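Local structure of probable Rab-related GTPase (Acanthamoeba polyphaga mimivirus, 5XC5) at residues A[137-141]-A[142-146]. The protein binds GTP with a magnesium ion as a viral Rab-family small GTPase and may take part in protein transport. The protein carries 1 engineered substitution. Sequence-based numbering, arbitrary orientation.
Sequences KFCRD and NDCDY. With ACT (acetate ion), chain E.
Asn142 folds its side chain back against the last turn of helix 132-141. Its ND2 donates to Phe138 O at 2.8 Å (N-H...O 158°), and this acceptor lies close to the amide plane. Asp141 N reaches Phe138 O from the opposite face of the carbonyl, so two donors grip that oxygen. The same ND2 sits over one face of the Phe138 ring, 3.2 Å above its plane and displaced toward the rim, with amide and ring planes 28° apart; Phe138 CG, anti to the backbone N (chi1 173°), carries the ring forward under the amide. Cys139 O accepts from Asn142 N at 3.2 Å, from above its carbonyl plane, and from a water that weakly accepts from Cys144 N. A second water joins Arg140 O to Asp143 N, 2.9 Å from the latter. The Arg140 guanidinium grips an acetate edge-on through NH1 and NH2, while Lys137 NZ bridges to Asp141 OD2. On the inner side, Cys139 SG packs against Cys144 SG (3.8 Å) and Tyr146 CB. The turn thus links helix 132-141 to edge strand 145-148 within a beta-alpha-beta unit: Phe138 leans on helix 91-107 through Val97, Tyr98 and Ile101, and both cysteines meet Val116 of strand 113-119.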
loop_
_atom_site.group_PDB
_atom_site.type_symbol
_atom_site.label_atom_id
_atom_site.label_comp_id
_atom_site.label_asym_id
_atom_site.label_seq_id
_atom_site.Cartn_x
_atom_site.Cartn_y
_atom_site.Cartn_z
ATOM N N LYS A 137 -16.902 -0.421 -5.081
ATOM C CA LYS A 137 -17.255 -0.126 -6.466
ATOM C C LYS A 137 -16.045 0.349 -7.262
ATOM O O LYS A 137 -15.826 -0.091 -8.398
ATOM C CB LYS A 137 -18.369 0.917 -6.501
ATOM C CG LYS A 137 -18.663 1.449 -7.889
ATOM C CD LYS A 137 -19.146 0.344 -8.820
ATOM C CE LYS A 137 -20.156 0.878 -9.825
ATOM N NZ LYS A 137 -19.588 2.049 -10.550
ATOM N N PHE A 138 -15.230 1.233 -6.680
ATOM C CA PHE A 138 -14.020 1.660 -7.368
ATOM C C PHE A 138 -13.153 0.464 -7.742
ATOM O O PHE A 138 -12.669 0.355 -8.871
ATOM C CB PHE A 138 -13.224 2.645 -6.502
ATOM C CG PHE A 138 -11.888 2.979 -7.086
ATOM C CD1 PHE A 138 -11.763 4.021 -7.988
ATOM C CD2 PHE A 138 -10.766 2.219 -6.784
ATOM C CE1 PHE A 138 -10.544 4.313 -8.560
ATOM C CE2 PHE A 138 -9.541 2.498 -7.361
ATOM C CZ PHE A 138 -9.431 3.550 -8.251
ATOM N N CYS A 139 -12.927 -0.442 -6.792
ATOM C CA CYS A 139 -12.035 -1.561 -7.067
ATOM C C CYS A 139 -12.639 -2.517 -8.088
ATOM O O CYS A 139 -11.914 -3.086 -8.914
ATOM C CB CYS A 139 -11.654 -2.270 -5.768
ATOM S SG CYS A 139 -10.682 -1.220 -4.649
ATOM N N ARG A 140 -13.966 -2.690 -8.056
ATOM C CA ARG A 140 -14.621 -3.549 -9.036
ATOM C C ARG A 140 -14.378 -3.054 -10.452
ATOM O O ARG A 140 -14.365 -3.853 -11.388
ATOM C CB ARG A 140 -16.124 -3.616 -8.759
ATOM C CG ARG A 140 -16.899 -4.597 -9.658
ATOM C CD ARG A 140 -16.401 -6.006 -9.416
ATOM N NE ARG A 140 -17.044 -7.020 -10.250
ATOM C CZ ARG A 140 -16.664 -7.310 -11.488
ATOM N NH1 ARG A 140 -15.670 -6.635 -12.047
ATOM N NH2 ARG A 140 -17.279 -8.265 -12.170
ATOM N N ASP A 141 -14.166 -1.751 -10.622
ATOM C CA ASP A 141 -14.014 -1.123 -11.927
ATOM C C ASP A 141 -12.567 -0.993 -12.380
ATOM O O ASP A 141 -12.329 -0.669 -13.548
ATOM C CB ASP A 141 -14.636 0.280 -11.905
ATOM C CG ASP A 141 -16.152 0.252 -11.788
ATOM O OD1 ASP A 141 -16.752 -0.818 -12.022
ATOM O OD2 ASP A 141 -16.739 1.307 -11.462
ATOM N N ASN A 142 -11.593 -1.241 -11.505
ATOM C CA ASN A 142 -10.209 -0.899 -11.807
ATOM C C ASN A 142 -9.255 -2.076 -11.643
ATOM O O ASN A 142 -8.053 -1.865 -11.479
ATOM C CB ASN A 142 -9.764 0.315 -10.987
ATOM C CG ASN A 142 -10.429 1.595 -11.458
ATOM O OD1 ASN A 142 -10.039 2.161 -12.479
ATOM N ND2 ASN A 142 -11.443 2.047 -10.731
ATOM N N ASP A 143 -9.765 -3.306 -11.684
ATOM C CA ASP A 143 -8.925 -4.502 -11.703
ATOM C C ASP A 143 -7.957 -4.528 -10.520
ATOM O O ASP A 143 -6.750 -4.713 -10.673
ATOM C CB ASP A 143 -8.199 -4.639 -13.044
ATOM C CG ASP A 143 -7.460 -5.953 -13.190
ATOM O OD1 ASP A 143 -7.860 -6.955 -12.554
ATOM O OD2 ASP A 143 -6.469 -5.978 -13.949
ATOM N N CYS A 144 -8.501 -4.319 -9.326
ATOM C CA CYS A 144 -7.700 -4.295 -8.112
ATOM C C CYS A 144 -8.568 -4.753 -6.949
ATOM O O CYS A 144 -9.795 -4.816 -7.048
ATOM C CB CYS A 144 -7.083 -2.909 -7.855
ATOM S SG CYS A 144 -8.276 -1.567 -7.617
ATOM N N ASP A 145 -7.909 -5.077 -5.847
ATOM C CA ASP A 145 -8.541 -5.554 -4.627
ATOM C C ASP A 145 -8.483 -4.445 -3.581
ATOM O O ASP A 145 -7.837 -3.414 -3.779
ATOM C CB ASP A 145 -7.797 -6.813 -4.158
ATOM C CG ASP A 145 -8.596 -7.667 -3.178
ATOM O OD1 ASP A 145 -9.794 -7.416 -2.930
ATOM O OD2 ASP A 145 -7.987 -8.619 -2.641
ATOM N N TYR A 146 -9.162 -4.665 -2.457
ATOM C CA TYR A 146 -9.214 -3.680 -1.385
ATOM C C TYR A 146 -9.118 -4.372 -0.032
ATOM O O TYR A 146 -9.454 -5.554 0.112
ATOM C CB TYR A 146 -10.514 -2.860 -1.417
ATOM C CG TYR A 146 -11.739 -3.721 -1.222
ATOM C CD1 TYR A 146 -12.281 -4.430 -2.289
ATOM C CD2 TYR A 146 -12.333 -3.860 0.032
ATOM C CE1 TYR A 146 -13.395 -5.248 -2.126
ATOM C CE2 TYR A 146 -13.447 -4.675 0.209
ATOM C CZ TYR A 146 -13.972 -5.367 -0.874
ATOM O OH TYR A 146 -15.079 -6.177 -0.708
HETATM C C ACT E . -15.465 -8.617 -15.201
HETATM O O ACT E . -14.766 -8.022 -14.362
HETATM O OXT ACT E . -16.681 -8.753 -14.960
HETATM C CH3 ACT E . -14.859 -9.151 -16.446
HETATM O O HOH W 1 -11.306 -5.735 -9.585
HETATM O O HOH W 2 -12.168 -4.588 -12.754
#